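Local coordinates for transcriptional regulator ComR (Streptococcus vestibularis F0396, PDB 6HU8), which probably binds DNA as a competence regulator of the RNPP family, joining a helix-turn-helix domain to a TPR-like helical domain linked to signalling-peptide binding, at residues R35-I38 against R39-G43; T122-I125 against L126-I129; K182-D185 against R186-R190; P197-D200 against A201-I204; A254-L258 against I259-N263. One frame throughout, in Å; residues are numbered along the deposited sequence.

Contact 1: residues R35-I38 against R39-G43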
loop_
_atom_site.group_PDB
_atom_site.type_symbol
_atom_site.label_atom_id
_atom_site.label_comp_id
_atom_site.label_asym_id
_atom_site.label_seq_id
_atom_site.Cartn_x
_atom_site.Cartn_y
_atom_site.Cartn_z
ATOM N N ARG A 35 -10.804 -16.203 -9.161
ATOM C CA ARG A 35 -10.228 -15.543 -10.331
ATOM C C ARG A 35 -8.695 -15.579 -10.274
ATOM O O ARG A 35 -8.040 -15.677 -11.310
ATOM C CB ARG A 35 -10.723 -14.104 -10.447
ATOM C CG ARG A 35 -12.192 -13.998 -10.847
ATOM C CD ARG A 35 -12.605 -12.543 -11.042
ATOM N NE ARG A 35 -12.646 -11.831 -9.770
ATOM C CZ ARG A 35 -12.974 -10.549 -9.629
ATOM N NH1 ARG A 35 -13.308 -9.811 -10.685
ATOM N NH2 ARG A 35 -12.970 -10.005 -8.423
ATOM N N GLN A 36 -8.144 -15.508 -9.064
ATOM C CA GLN A 36 -6.703 -15.714 -8.859
ATOM C C GLN A 36 -6.282 -17.099 -9.346
ATOM O O GLN A 36 -5.304 -17.240 -10.070
ATOM C CB GLN A 36 -6.341 -15.539 -7.380
ATOM C CG GLN A 36 -6.235 -14.076 -6.920
ATOM C CD GLN A 36 -6.215 -13.952 -5.427
ATOM O OE1 GLN A 36 -6.255 -14.956 -4.716
ATOM N NE2 GLN A 36 -6.159 -12.722 -4.928
ATOM N N LEU A 37 -7.027 -18.129 -8.949
ATOM C CA LEU A 37 -6.747 -19.497 -9.417
ATOM C C LEU A 37 -6.859 -19.610 -10.937
ATOM O O LEU A 37 -5.974 -20.156 -11.583
ATOM C CB LEU A 37 -7.685 -20.513 -8.740
ATOM C CG LEU A 37 -7.511 -21.986 -9.186
ATOM C CD1 LEU A 37 -6.069 -22.473 -8.991
ATOM C CD2 LEU A 37 -8.464 -22.889 -8.421
ATOM N N ILE A 38 -7.944 -19.105 -11.522
ATOM C CA ILE A 38 -8.070 -19.134 -12.984
ATOM C C ILE A 38 -6.885 -18.507 -13.755
ATOM O O ILE A 38 -6.449 -19.055 -14.763
ATOM C CB ILE A 38 -9.380 -18.446 -13.423
ATOM C CG1 ILE A 38 -10.564 -19.328 -13.019
ATOM C CG2 ILE A 38 -9.428 -18.281 -14.928
ATOM C CD1 ILE A 38 -11.918 -18.639 -13.180
ATOM N N ARG A 39 -6.367 -17.369 -13.291
ATOM C CA ARG A 39 -5.256 -16.713 -13.967
ATOM C C ARG A 39 -3.996 -17.579 -13.872
ATOM O O ARG A 39 -3.182 -17.622 -14.803
ATOM C CB ARG A 39 -4.997 -15.313 -13.372
ATOM C CG ARG A 39 -6.026 -14.267 -13.811
ATOM C CD ARG A 39 -5.643 -12.850 -13.400
ATOM N NE ARG A 39 -5.615 -12.659 -11.952
ATOM C CZ ARG A 39 -6.662 -12.265 -11.235
ATOM N NH1 ARG A 39 -7.831 -12.037 -11.837
ATOM N NH2 ARG A 39 -6.552 -12.117 -9.922
ATOM N N ILE A 40 -3.845 -18.280 -12.752
ATOM C CA ILE A 40 -2.705 -19.195 -12.591
ATOM C C ILE A 40 -2.847 -20.372 -13.552
ATOM O O ILE A 40 -1.926 -20.666 -14.321
ATOM C CB ILE A 40 -2.587 -19.704 -11.127
ATOM C CG1 ILE A 40 -2.170 -18.562 -10.192
ATOM C CG2 ILE A 40 -1.631 -20.913 -11.028
ATOM C CD1 ILE A 40 -2.258 -18.922 -8.718
ATOM N N GLU A 41 -4.013 -21.028 -13.539
ATOM C CA GLU A 41 -4.222 -22.202 -14.388
ATOM C C GLU A 41 -4.147 -21.867 -15.874
ATOM O O GLU A 41 -3.816 -22.733 -16.679
ATOM C CB GLU A 41 -5.568 -22.875 -14.079
ATOM C CG GLU A 41 -5.608 -23.506 -12.668
ATOM C CD GLU A 41 -6.874 -24.320 -12.392
ATOM O OE1 GLU A 41 -7.835 -24.230 -13.181
ATOM O OE2 GLU A 41 -6.910 -25.053 -11.379
ATOM N N LYS A 42 -4.422 -20.616 -16.240
ATOM C CA LYS A 42 -4.377 -20.221 -17.650
ATOM C C LYS A 42 -2.988 -19.738 -18.064
ATOM O O LYS A 42 -2.788 -19.363 -19.212
ATOM C CB LYS A 42 -5.394 -19.114 -17.943
ATOM C CG LYS A 42 -6.832 -19.574 -18.119
ATOM C CD LYS A 42 -7.755 -18.376 -18.289
ATOM C CE LYS A 42 -9.065 -18.755 -18.956
ATOM N NZ LYS A 42 -9.577 -20.087 -18.513
ATOM N N GLY A 43 -2.042 -19.719 -17.129
ATOM C CA GLY A 43 -0.692 -19.257 -17.424
ATOM C C GLY A 43 -0.547 -17.739 -17.383
ATOM O O GLY A 43 0.509 -17.209 -17.717
#
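Arg39 folds back over Arg35 because its CG stands anti to its own carbonyl carbon (chi1 -76°) and its chain bends at chi3 (-65°). The guanidinium is thereby laid flat against the preceding turn: Arg35 O, which already accepts from Arg39 N, lies over the centre of one guanidinium face, 3.7 Å from Arg39 CZ. At the rim of the group, Arg39 NH2 rests 3.6 Å from Gln36 CG, while the Gln36 amide, whose OE1 accepts from Thr33 N, is turned 77° from the guanidinium plane. Like Arg35 and Arg39, two further pairs are four residues apart. The carboxylate of Glu41 rests on the end of Leu37, with Glu41 OE2 3.6 Å from Leu37 CD1, and the aliphatic part of Lys42 runs alongside Ile38, where Lys42 CD is 3.8 Å from Ile38 CG2. The helix then stops in a Schellman motif at Gly43, whose positive phi accompanies a bond from Gly43 N to Ile40 O of 3.0 Å. As the third helix of a Cro/C1-type domain, helix 34-41 is probably the DNA-recognition helix. In this apo form several of its charged side chains are engaged within the chain: Arg35 forms salt bridges with Glu146 and Asp147, Arg39 with Glu117, and Glu41 with Arg15 and Arg22. Leu37 and Ile40 pack on helix 3-17, whereas Arg35, Gln36 and Arg39 face helix 139-152 of the TPR-like part.

Contact 2: residues T122-I125 against L126-I129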
loop_
_atom_site.group_PDB
_atom_site.type_symbol
_atom_site.label_atom_id
_atom_site.label_comp_id
_atom_site.label_asym_id
_atom_site.label_seq_id
_atom_site.Cartn_x
_atom_site.Cartn_y
_atom_site.Cartn_z
ATOM N N THR A 122 1.879 -4.475 -6.823
ATOM C CA THR A 122 2.585 -3.470 -6.039
ATOM C C THR A 122 3.232 -2.437 -6.954
ATOM O O THR A 122 3.186 -1.227 -6.677
ATOM C CB THR A 122 3.653 -4.109 -5.119
ATOM O OG1 THR A 122 3.010 -4.616 -3.939
ATOM C CG2 THR A 122 4.686 -3.079 -4.700
ATOM N N LEU A 123 3.814 -2.906 -8.056
ATOM C CA LEU A 123 4.461 -1.998 -8.993
ATOM C C LEU A 123 3.423 -1.112 -9.686
ATOM O O LEU A 123 3.619 0.091 -9.821
ATOM C CB LEU A 123 5.280 -2.780 -10.016
ATOM C CG LEU A 123 6.464 -3.551 -9.411
ATOM C CD1 LEU A 123 7.260 -4.313 -10.476
ATOM C CD2 LEU A 123 7.372 -2.614 -8.619
ATOM N N ASP A 124 2.318 -1.718 -10.117
ATOM C CA ASP A 124 1.234 -0.972 -10.742
ATOM C C ASP A 124 0.666 0.107 -9.806
ATOM O O ASP A 124 0.386 1.221 -10.250
ATOM C CB ASP A 124 0.114 -1.920 -11.171
ATOM C CG ASP A 124 0.423 -2.649 -12.471
ATOM O OD1 ASP A 124 1.153 -2.097 -13.325
ATOM O OD2 ASP A 124 -0.086 -3.773 -12.644
ATOM N N ILE A 125 0.479 -0.234 -8.528
ATOM C CA ILE A 125 -0.090 0.701 -7.552
ATOM C C ILE A 125 0.796 1.927 -7.353
ATOM O O ILE A 125 0.326 3.058 -7.438
ATOM C CB ILE A 125 -0.310 0.040 -6.171
ATOM C CG1 ILE A 125 -1.479 -0.937 -6.216
ATOM C CG2 ILE A 125 -0.555 1.104 -5.083
ATOM C CD1 ILE A 125 -1.644 -1.725 -4.924
ATOM N N LEU A 126 2.071 1.700 -7.063
ATOM C CA LEU A 126 3.028 2.786 -6.930
ATOM C C LEU A 126 3.018 3.676 -8.164
ATOM O O LEU A 126 3.026 4.905 -8.059
ATOM C CB LEU A 126 4.439 2.234 -6.702
ATOM C CG LEU A 126 4.664 1.555 -5.355
ATOM C CD1 LEU A 126 5.979 0.802 -5.361
ATOM C CD2 LEU A 126 4.643 2.598 -4.248
ATOM N N GLU A 127 2.998 3.046 -9.333
ATOM C CA GLU A 127 3.048 3.777 -10.588
ATOM C C GLU A 127 1.774 4.592 -10.806
ATOM O O GLU A 127 1.850 5.759 -11.185
ATOM C CB GLU A 127 3.270 2.822 -11.756
ATOM C CG GLU A 127 3.588 3.519 -13.064
ATOM C CD GLU A 127 3.538 2.576 -14.256
ATOM O OE1 GLU A 127 4.517 2.544 -15.026
ATOM O OE2 GLU A 127 2.514 1.878 -14.432
ATOM N N ASN A 128 0.612 3.976 -10.571
ATOM C CA ASN A 128 -0.666 4.653 -10.766
ATOM C C ASN A 128 -0.809 5.873 -9.839
ATOM O O ASN A 128 -1.081 6.973 -10.304
ATOM C CB ASN A 128 -1.828 3.674 -10.561
ATOM C CG ASN A 128 -2.056 2.759 -11.775
ATOM O OD1 ASN A 128 -1.340 2.846 -12.770
ATOM N ND2 ASN A 128 -3.054 1.876 -11.686
ATOM N N ILE A 129 -0.603 5.684 -8.540
ATOM C CA ILE A 129 -0.681 6.788 -7.587
ATOM C C ILE A 129 0.339 7.886 -7.922
ATOM O O ILE A 129 -0.033 9.052 -8.054
ATOM C CB ILE A 129 -0.460 6.312 -6.122
ATOM C CG1 ILE A 129 -1.577 5.360 -5.691
ATOM C CG2 ILE A 129 -0.390 7.507 -5.162
ATOM C CD1 ILE A 129 -1.370 4.732 -4.334
#
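Leu126 reaches back along the helix toward Thr122, and its side chain is followed here from CB through CG to CD1. CB starts above the preceding turn, with Leu126 CB 3.7 Å from Thr122 O. CG, anti to the carbonyl carbon (chi1 -69°), comes closer, Leu126 CG lying 3.4 Å from the same Thr122 O. The CD1 branch then runs side by side with the threonine methyl, Leu126 CD1 being 4.1 Å from Thr122 CG2. Leu126 N also donates to Thr122 O, almost straight at the hydrogen (176°). These residues belong to helix 117-131 of the TPR-like superhelix, and Leu126 also meets Leu85 and Ile104 of two other helices. One turn on, Ile125 and Ile129 repeat the side-by-side alignment, with Ile125 CG2 3.8 Å from Ile129 CD1; helix 160-173 packs against both. A polar face carries Asp124 and Glu127, where Asp124 OD1 lies 4.3 Å from Glu127 OE2. Their like charges are probably offset by Arg138, which forms salt bridges with both. The same arginine donates to Asn128 OD1, while Asn128 ND2 bonds to Tyr168 OH.

Contact 3: residues K182-D185 against R186-R190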
loop_
_atom_site.group_PDB
_atom_site.type_symbol
_atom_site.label_atom_id
_atom_site.label_comp_id
_atom_site.label_asym_id
_atom_site.label_seq_id
_atom_site.Cartn_x
_atom_site.Cartn_y
_atom_site.Cartn_z
ATOM N N LYS A 182 -18.314 1.198 6.798
ATOM C CA LYS A 182 -17.927 0.002 7.548
ATOM C C LYS A 182 -16.532 -0.463 7.152
ATOM O O LYS A 182 -15.711 -0.825 8.012
ATOM C CB LYS A 182 -18.934 -1.134 7.333
ATOM C CG LYS A 182 -20.334 -0.834 7.857
ATOM C CD LYS A 182 -21.344 -1.918 7.443
ATOM C CE LYS A 182 -22.777 -1.366 7.494
ATOM N NZ LYS A 182 -23.836 -2.385 7.211
ATOM N N ILE A 183 -16.285 -0.487 5.842
ATOM C CA ILE A 183 -14.989 -0.903 5.327
ATOM C C ILE A 183 -13.900 0.057 5.791
ATOM O O ILE A 183 -12.866 -0.375 6.319
ATOM C CB ILE A 183 -14.977 -0.974 3.793
ATOM C CG1 ILE A 183 -15.856 -2.131 3.298
ATOM C CG2 ILE A 183 -13.546 -1.112 3.279
ATOM C CD1 ILE A 183 -15.840 -2.282 1.805
ATOM N N PHE A 184 -14.141 1.353 5.599
ATOM C CA PHE A 184 -13.167 2.373 5.978
ATOM C C PHE A 184 -12.769 2.243 7.447
ATOM O O PHE A 184 -11.582 2.149 7.776
ATOM C CB PHE A 184 -13.718 3.773 5.699
ATOM C CG PHE A 184 -12.750 4.889 6.033
ATOM C CD1 PHE A 184 -11.708 5.211 5.164
ATOM C CD2 PHE A 184 -12.881 5.616 7.216
ATOM C CE1 PHE A 184 -10.810 6.239 5.470
ATOM C CE2 PHE A 184 -11.986 6.650 7.534
ATOM C CZ PHE A 184 -10.956 6.963 6.655
ATOM N N ASP A 185 -13.758 2.204 8.332
ATOM C CA ASP A 185 -13.464 2.124 9.759
ATOM C C ASP A 185 -12.723 0.836 10.113
ATOM O O ASP A 185 -11.854 0.837 10.982
ATOM C CB ASP A 185 -14.747 2.233 10.599
ATOM C CG ASP A 185 -15.405 3.603 10.500
ATOM O OD1 ASP A 185 -14.817 4.514 9.882
ATOM O OD2 ASP A 185 -16.517 3.776 11.046
ATOM N N ARG A 186 -13.065 -0.267 9.453
ATOM C CA ARG A 186 -12.370 -1.520 9.721
ATOM C C ARG A 186 -10.908 -1.416 9.309
ATOM O O ARG A 186 -10.014 -1.842 10.040
ATOM C CB ARG A 186 -13.024 -2.690 8.989
ATOM C CG ARG A 186 -12.360 -4.038 9.281
ATOM C CD ARG A 186 -12.165 -4.883 8.016
ATOM N NE ARG A 186 -13.268 -4.726 7.066
ATOM C CZ ARG A 186 -14.353 -5.502 7.026
ATOM N NH1 ARG A 186 -15.298 -5.279 6.116
ATOM N NH2 ARG A 186 -14.494 -6.502 7.891
ATOM N N ILE A 187 -10.667 -0.851 8.132
ATOM C CA ILE A 187 -9.295 -0.729 7.643
ATOM C C ILE A 187 -8.484 0.218 8.533
ATOM O O ILE A 187 -7.388 -0.133 8.993
ATOM C CB ILE A 187 -9.268 -0.245 6.175
ATOM C CG1 ILE A 187 -9.750 -1.359 5.235
ATOM C CG2 ILE A 187 -7.881 0.182 5.773
ATOM C CD1 ILE A 187 -8.906 -2.611 5.310
ATOM N N VAL A 188 -9.036 1.406 8.798
ATOM C CA VAL A 188 -8.365 2.390 9.648
ATOM C C VAL A 188 -8.013 1.771 10.988
ATOM O O VAL A 188 -6.883 1.895 11.454
ATOM C CB VAL A 188 -9.233 3.656 9.889
ATOM C CG1 VAL A 188 -8.565 4.578 10.901
ATOM C CG2 VAL A 188 -9.474 4.391 8.583
ATOM N N ASP A 189 -8.979 1.079 11.590
ATOM C CA ASP A 189 -8.773 0.506 12.913
ATOM C C ASP A 189 -7.638 -0.518 12.915
ATOM O O ASP A 189 -6.849 -0.591 13.861
ATOM C CB ASP A 189 -10.069 -0.130 13.428
ATOM C CG ASP A 189 -9.858 -0.920 14.709
ATOM O OD1 ASP A 189 -9.662 -0.288 15.768
ATOM O OD2 ASP A 189 -9.865 -2.174 14.655
ATOM N N ARG A 190 -7.545 -1.299 11.847
ATOM C CA ARG A 190 -6.518 -2.328 11.779
ATOM C C ARG A 190 -5.164 -1.707 11.447
ATOM O O ARG A 190 -4.129 -2.158 11.940
ATOM C CB ARG A 190 -6.897 -3.403 10.755
ATOM C CG ARG A 190 -6.089 -4.671 10.905
ATOM C CD ARG A 190 -6.204 -5.209 12.329
ATOM N NE ARG A 190 -7.503 -5.837 12.572
ATOM C CZ ARG A 190 -7.931 -6.234 13.770
ATOM N NH1 ARG A 190 -7.163 -6.065 14.843
ATOM N NH2 ARG A 190 -9.130 -6.802 13.893
#
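Phe184 and Val188 form the close-packed side of this helical turn, while Ile183 and Arg186 meet far more loosely. Phe184 CG stands anti to the backbone N (chi1 -179°), which swings the ring along the helix toward the following turn. There Val188 CG2 sits over one ring face as a CH-pi contact, 3.6 Å from the Phe184 centroid and 16° off the ring normal. The methyl is shifted toward the rim on the far side of the ring, so that Val188 CG2 comes within 3.5 Å of Phe184 CE2 but stays 4.2 Å from Phe184 CG. It also touches the backbone beneath, with Val188 CG2 3.2 Å from Phe184 O. Phe184 O accepts a short, nearly straight bond from Val188 N (2.8 Å, 175° at the hydrogen). By contrast, the exposed Arg186 bends at chi2 and chi3 and merely presents the edge of its guanidinium to Ile183, Arg186 NH1 lying 4.3 Å from Ile183 CG1. Ile183 CG2 and Ile187 CG1 are likewise 4.3 Å apart, and both isoleucines also touch Phe149 of helix 139-152. Tyr179 meets the Phe184 ring edge-to-face, and helix 200-219 packs on both Phe184 and Val188. With no side-chain hydrogen bond or salt bridge between residues 182-185 and 186-190, the chemistry implies dispersion and CH-pi attraction on the buried side and regular backbone bonding along the helix.

Contact 4: residues P197-D200 against A201-I204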
loop_
_atom_site.group_PDB
_atom_site.type_symbol
_atom_site.label_atom_id
_atom_site.label_comp_id
_atom_site.label_asym_id
_atom_site.label_seq_id
_atom_site.Cartn_x
_atom_site.Cartn_y
_atom_site.Cartn_z
ATOM N N PRO A 197 7.774 -1.766 13.339
ATOM C CA PRO A 197 9.032 -2.516 13.351
ATOM C C PRO A 197 10.252 -1.670 13.012
ATOM O O PRO A 197 10.106 -0.497 12.667
ATOM C CB PRO A 197 8.808 -3.558 12.256
ATOM C CG PRO A 197 7.997 -2.800 11.233
ATOM C CD PRO A 197 7.105 -1.851 12.025
ATOM N N THR A 198 11.434 -2.274 13.106
ATOM C CA THR A 198 12.665 -1.688 12.576
ATOM C C THR A 198 12.793 -2.099 11.111
ATOM O O THR A 198 13.371 -3.143 10.776
ATOM C CB THR A 198 13.915 -2.129 13.386
ATOM O OG1 THR A 198 13.937 -1.427 14.635
ATOM C CG2 THR A 198 15.207 -1.799 12.643
ATOM N N ASP A 199 12.215 -1.271 10.246
ATOM C CA ASP A 199 12.097 -1.554 8.823
ATOM C C ASP A 199 11.528 -0.316 8.169
ATOM O O ASP A 199 10.306 -0.081 8.196
ATOM C CB ASP A 199 11.208 -2.773 8.574
ATOM C CG ASP A 199 11.008 -3.082 7.092
ATOM O OD1 ASP A 199 11.649 -2.453 6.227
ATOM O OD2 ASP A 199 10.210 -3.989 6.796
ATOM N N ASP A 200 12.425 0.487 7.606
ATOM C CA ASP A 200 12.054 1.773 7.024
ATOM C C ASP A 200 11.083 1.620 5.848
ATOM O O ASP A 200 10.140 2.392 5.735
ATOM C CB ASP A 200 13.301 2.534 6.574
ATOM C CG ASP A 200 14.135 3.046 7.749
ATOM O OD1 ASP A 200 13.691 2.948 8.917
ATOM O OD2 ASP A 200 15.233 3.572 7.489
ATOM N N ALA A 201 11.319 0.634 4.982
ATOM C CA ALA A 201 10.427 0.395 3.851
ATOM C C ALA A 201 8.999 0.190 4.338
ATOM O O ALA A 201 8.052 0.795 3.809
ATOM C CB ALA A 201 10.888 -0.805 3.049
ATOM N N TYR A 202 8.850 -0.650 5.361
ATOM C CA TYR A 202 7.534 -0.947 5.914
ATOM C C TYR A 202 6.942 0.303 6.556
ATOM O O TYR A 202 5.753 0.634 6.366
ATOM C CB TYR A 202 7.615 -2.085 6.942
ATOM C CG TYR A 202 6.262 -2.470 7.521
ATOM C CD1 TYR A 202 5.467 -3.434 6.907
ATOM C CD2 TYR A 202 5.778 -1.863 8.672
ATOM C CE1 TYR A 202 4.238 -3.786 7.433
ATOM C CE2 TYR A 202 4.551 -2.207 9.197
ATOM C CZ TYR A 202 3.784 -3.166 8.575
ATOM O OH TYR A 202 2.551 -3.505 9.095
ATOM N N ASN A 203 7.773 1.006 7.316
ATOM C CA ASN A 203 7.307 2.188 8.023
ATOM C C ASN A 203 6.952 3.313 7.062
ATOM O O ASN A 203 6.063 4.106 7.349
ATOM C CB ASN A 203 8.348 2.659 9.028
ATOM C CG ASN A 203 8.499 1.702 10.182
ATOM O OD1 ASN A 203 7.649 0.839 10.395
ATOM N ND2 ASN A 203 9.579 1.839 10.932
ATOM N N ILE A 204 7.625 3.384 5.918
ATOM C CA ILE A 204 7.256 4.405 4.939
ATOM C C ILE A 204 5.877 4.097 4.333
ATOM O O ILE A 204 5.058 4.998 4.168
ATOM C CB ILE A 204 8.310 4.535 3.840
ATOM C CG1 ILE A 204 9.560 5.192 4.436
ATOM C CG2 ILE A 204 7.806 5.400 2.724
ATOM C CD1 ILE A 204 10.604 5.614 3.423
#
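This is a helix N-cap, where the loop ahead of helix 200-219 turns into its first turn. Asp199 occupies the cap position: with CG anti to the backbone N (chi1 178°), its carboxylate reaches forward over the helix start. There Asp199 OD1 accepts a weak bond of 3.4 Å from Tyr202 N. The other oxygen leans on the tyrosine, Asp199 OD2 lying 3.2 Å from Tyr202 CB. The carboxylate may be favoured further by the partial positive charge expected at a helix start. The backbone takes over at once, with Asn203 N bonded to Asp199 O at 2.9 Å. In the TPR-like domain this start follows helix 181-192, and Asn203 ties the intervening loop to the new helix. Asn203 ND2 donates to Pro197 O (3.0 Å, 157° at the hydrogen), with the acceptor only 14° out of the amide plane. The amide and the proline ring slide past each other in opposite directions, which brings Asn203 OD1 3.2 Å from Pro197 CD. Pro197 also crosses Tyr202 at about a right angle and touches its ring obliquely, Pro197 CG being 3.5 Å from Tyr202 CD2. Farther out, Ser240 bonds to both Asn203 ND2 and Asp200 OD1, and Tyr202 OH bonds to the carbonyl of Phe158.

Contact 5: residues A254-L258 against I259-N263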
loop_
_atom_site.group_PDB
_atom_site.type_symbol
_atom_site.label_atom_id
_atom_site.label_comp_id
_atom_site.label_asym_id
_atom_site.label_seq_id
_atom_site.Cartn_x
_atom_site.Cartn_y
_atom_site.Cartn_z
ATOM N N ALA A 254 -2.955 20.868 12.521
ATOM C CA ALA A 254 -3.393 22.253 12.474
ATOM C C ALA A 254 -4.739 22.407 11.757
ATOM O O ALA A 254 -5.614 23.146 12.225
ATOM C CB ALA A 254 -2.329 23.116 11.799
ATOM N N LYS A 255 -4.894 21.713 10.633
ATOM C CA LYS A 255 -6.120 21.783 9.839
ATOM C C LYS A 255 -7.299 21.196 10.607
ATOM O O LYS A 255 -8.424 21.704 10.528
ATOM C CB LYS A 255 -5.931 21.066 8.493
ATOM C CG LYS A 255 -5.353 21.992 7.409
ATOM C CD LYS A 255 -4.472 21.259 6.432
ATOM C CE LYS A 255 -4.630 21.800 5.015
ATOM N NZ LYS A 255 -4.415 23.257 4.856
ATOM N N TYR A 256 -7.035 20.127 11.350
ATOM C CA TYR A 256 -8.024 19.540 12.255
ATOM C C TYR A 256 -8.508 20.538 13.328
ATOM O O TYR A 256 -9.727 20.734 13.523
ATOM C CB TYR A 256 -7.432 18.291 12.916
ATOM C CG TYR A 256 -8.263 17.775 14.066
ATOM C CD1 TYR A 256 -9.442 17.067 13.840
ATOM C CD2 TYR A 256 -7.879 18.011 15.381
ATOM C CE1 TYR A 256 -10.209 16.603 14.898
ATOM C CE2 TYR A 256 -8.636 17.558 16.437
ATOM C CZ TYR A 256 -9.800 16.860 16.191
ATOM O OH TYR A 256 -10.542 16.410 17.251
ATOM N N GLU A 257 -7.557 21.162 14.026
ATOM C CA GLU A 257 -7.882 22.158 15.052
ATOM C C GLU A 257 -8.676 23.328 14.470
ATOM O O GLU A 257 -9.652 23.785 15.069
ATOM C CB GLU A 257 -6.610 22.677 15.740
ATOM C CG GLU A 257 -5.932 21.654 16.620
ATOM C CD GLU A 257 -6.747 21.288 17.862
ATOM O OE1 GLU A 257 -6.395 20.273 18.512
ATOM O OE2 GLU A 257 -7.721 22.013 18.197
ATOM N N LEU A 258 -8.247 23.812 13.310
ATOM C CA LEU A 258 -8.961 24.857 12.580
ATOM C C LEU A 258 -10.384 24.449 12.198
ATOM O O LEU A 258 -11.357 25.113 12.568
ATOM C CB LEU A 258 -8.212 25.204 11.301
ATOM C CG LEU A 258 -7.560 26.553 11.075
ATOM C CD1 LEU A 258 -7.409 26.706 9.577
ATOM C CD2 LEU A 258 -8.376 27.688 11.668
ATOM N N ILE A 259 -10.493 23.380 11.413
ATOM C CA ILE A 259 -11.765 23.005 10.809
ATOM C C ILE A 259 -12.709 22.377 11.814
ATOM O O ILE A 259 -13.903 22.709 11.853
ATOM C CB ILE A 259 -11.579 22.011 9.642
ATOM C CG1 ILE A 259 -10.782 22.659 8.507
ATOM C CG2 ILE A 259 -12.935 21.503 9.148
ATOM C CD1 ILE A 259 -10.573 21.736 7.323
ATOM N N HIS A 260 -12.194 21.462 12.628
ATOM C CA HIS A 260 -13.093 20.753 13.521
ATOM C C HIS A 260 -13.338 21.484 14.853
ATOM O O HIS A 260 -14.455 21.474 15.372
ATOM C CB HIS A 260 -12.583 19.349 13.794
ATOM C CG HIS A 260 -13.565 18.500 14.528
ATOM N ND1 HIS A 260 -14.803 18.186 14.011
ATOM C CD2 HIS A 260 -13.504 17.905 15.743
ATOM C CE1 HIS A 260 -15.460 17.431 14.870
ATOM N NE2 HIS A 260 -14.697 17.250 15.933
ATOM N N ASN A 261 -12.316 22.101 15.430
ATOM C CA ASN A 261 -12.527 22.734 16.716
ATOM C C ASN A 261 -12.637 24.251 16.638
ATOM O O ASN A 261 -12.921 24.898 17.636
ATOM C CB ASN A 261 -11.420 22.341 17.686
ATOM C CG ASN A 261 -11.512 20.895 18.112
ATOM O OD1 ASN A 261 -12.596 20.331 18.231
ATOM N ND2 ASN A 261 -10.373 20.278 18.311
ATOM N N GLY A 262 -12.419 24.819 15.455
ATOM C CA GLY A 262 -12.418 26.265 15.308
ATOM C C GLY A 262 -11.406 26.925 16.215
ATOM O O GLY A 262 -11.600 28.064 16.649
ATOM N N ASN A 263 -10.320 26.214 16.513
ATOM C CA ASN A 263 -9.307 26.738 17.419
ATOM C C ASN A 263 -8.094 27.331 16.685
ATOM O O ASN A 263 -7.185 26.597 16.266
ATOM C CB ASN A 263 -8.854 25.631 18.382
ATOM C CG ASN A 263 -8.028 26.166 19.541
ATOM O OD1 ASN A 263 -7.444 27.248 19.455
ATOM N ND2 ASN A 263 -7.979 25.410 20.634
#
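Near the C-terminal end of helix 246-261 the chain turns at Gly262 toward helix 264-279, and Glu257 and Asn261 join the last turns before it. Glu257 bends at chi2 (-68°), bringing its carboxylate beside the amide of Asn261, and Asn261 ND2 donates to Glu257 OE2 at 3.2 Å. The bond is straight at the hydrogen (172°) and lies in the plane of the asparagine amide, yet it meets the oxygen from above the carboxylate plane. On the neighbouring face the Tyr256 and His260 side chains run the same way. Their ring planes are 26° apart, but the centroids are 5.4 Å from each other, so overlap is slight; Tyr256 CE1 comes within 3.6 Å of His260 CD2. Phe226 stacks on the tyrosine and Phe223 on the histidine. Regular bonding fades toward the end: His260 N still reaches Tyr256 O at 2.7 Å, whereas the Asn261 N bonds to Tyr256 O and Glu257 O are both weak. After Gly262, with its positive phi, the chain folds back so that Asn263 N bonds to Glu257 O, 2.9 Å away. Asn263 then caps the next helix through its OD1, which accepts from Lys266 N. Such a helix end, followed by a positive-phi glycine and an N-capping asparagine, makes a tight interhelical turn, well suited to the antiparallel helices of a TPR-like superhelix.

How the contacts relate
All five contacts are local turns of separate helices, in series along the chain and not touching one another. Contact 1 belongs to the Cro/C1-type domain, the other four to the TPR-like region. Contacts 1 and 5 lie on opposite sides of the chain's centre, their own centres about 50 Å apart. Contact 2 is the most central, about 9 Å from the middle of the chain, and its nearest atoms come about 10 Å from those of contact 1. Contacts 3 and 4 lie on successive helices, about 7 Å apart at their nearest atoms. Helix 160-173 is shared packing ground for contacts 2, 3 and 4, while helix 139-152 of the TPR-like region touches both contact 1 and contact 3, and so packs against the Cro/C1-type domain.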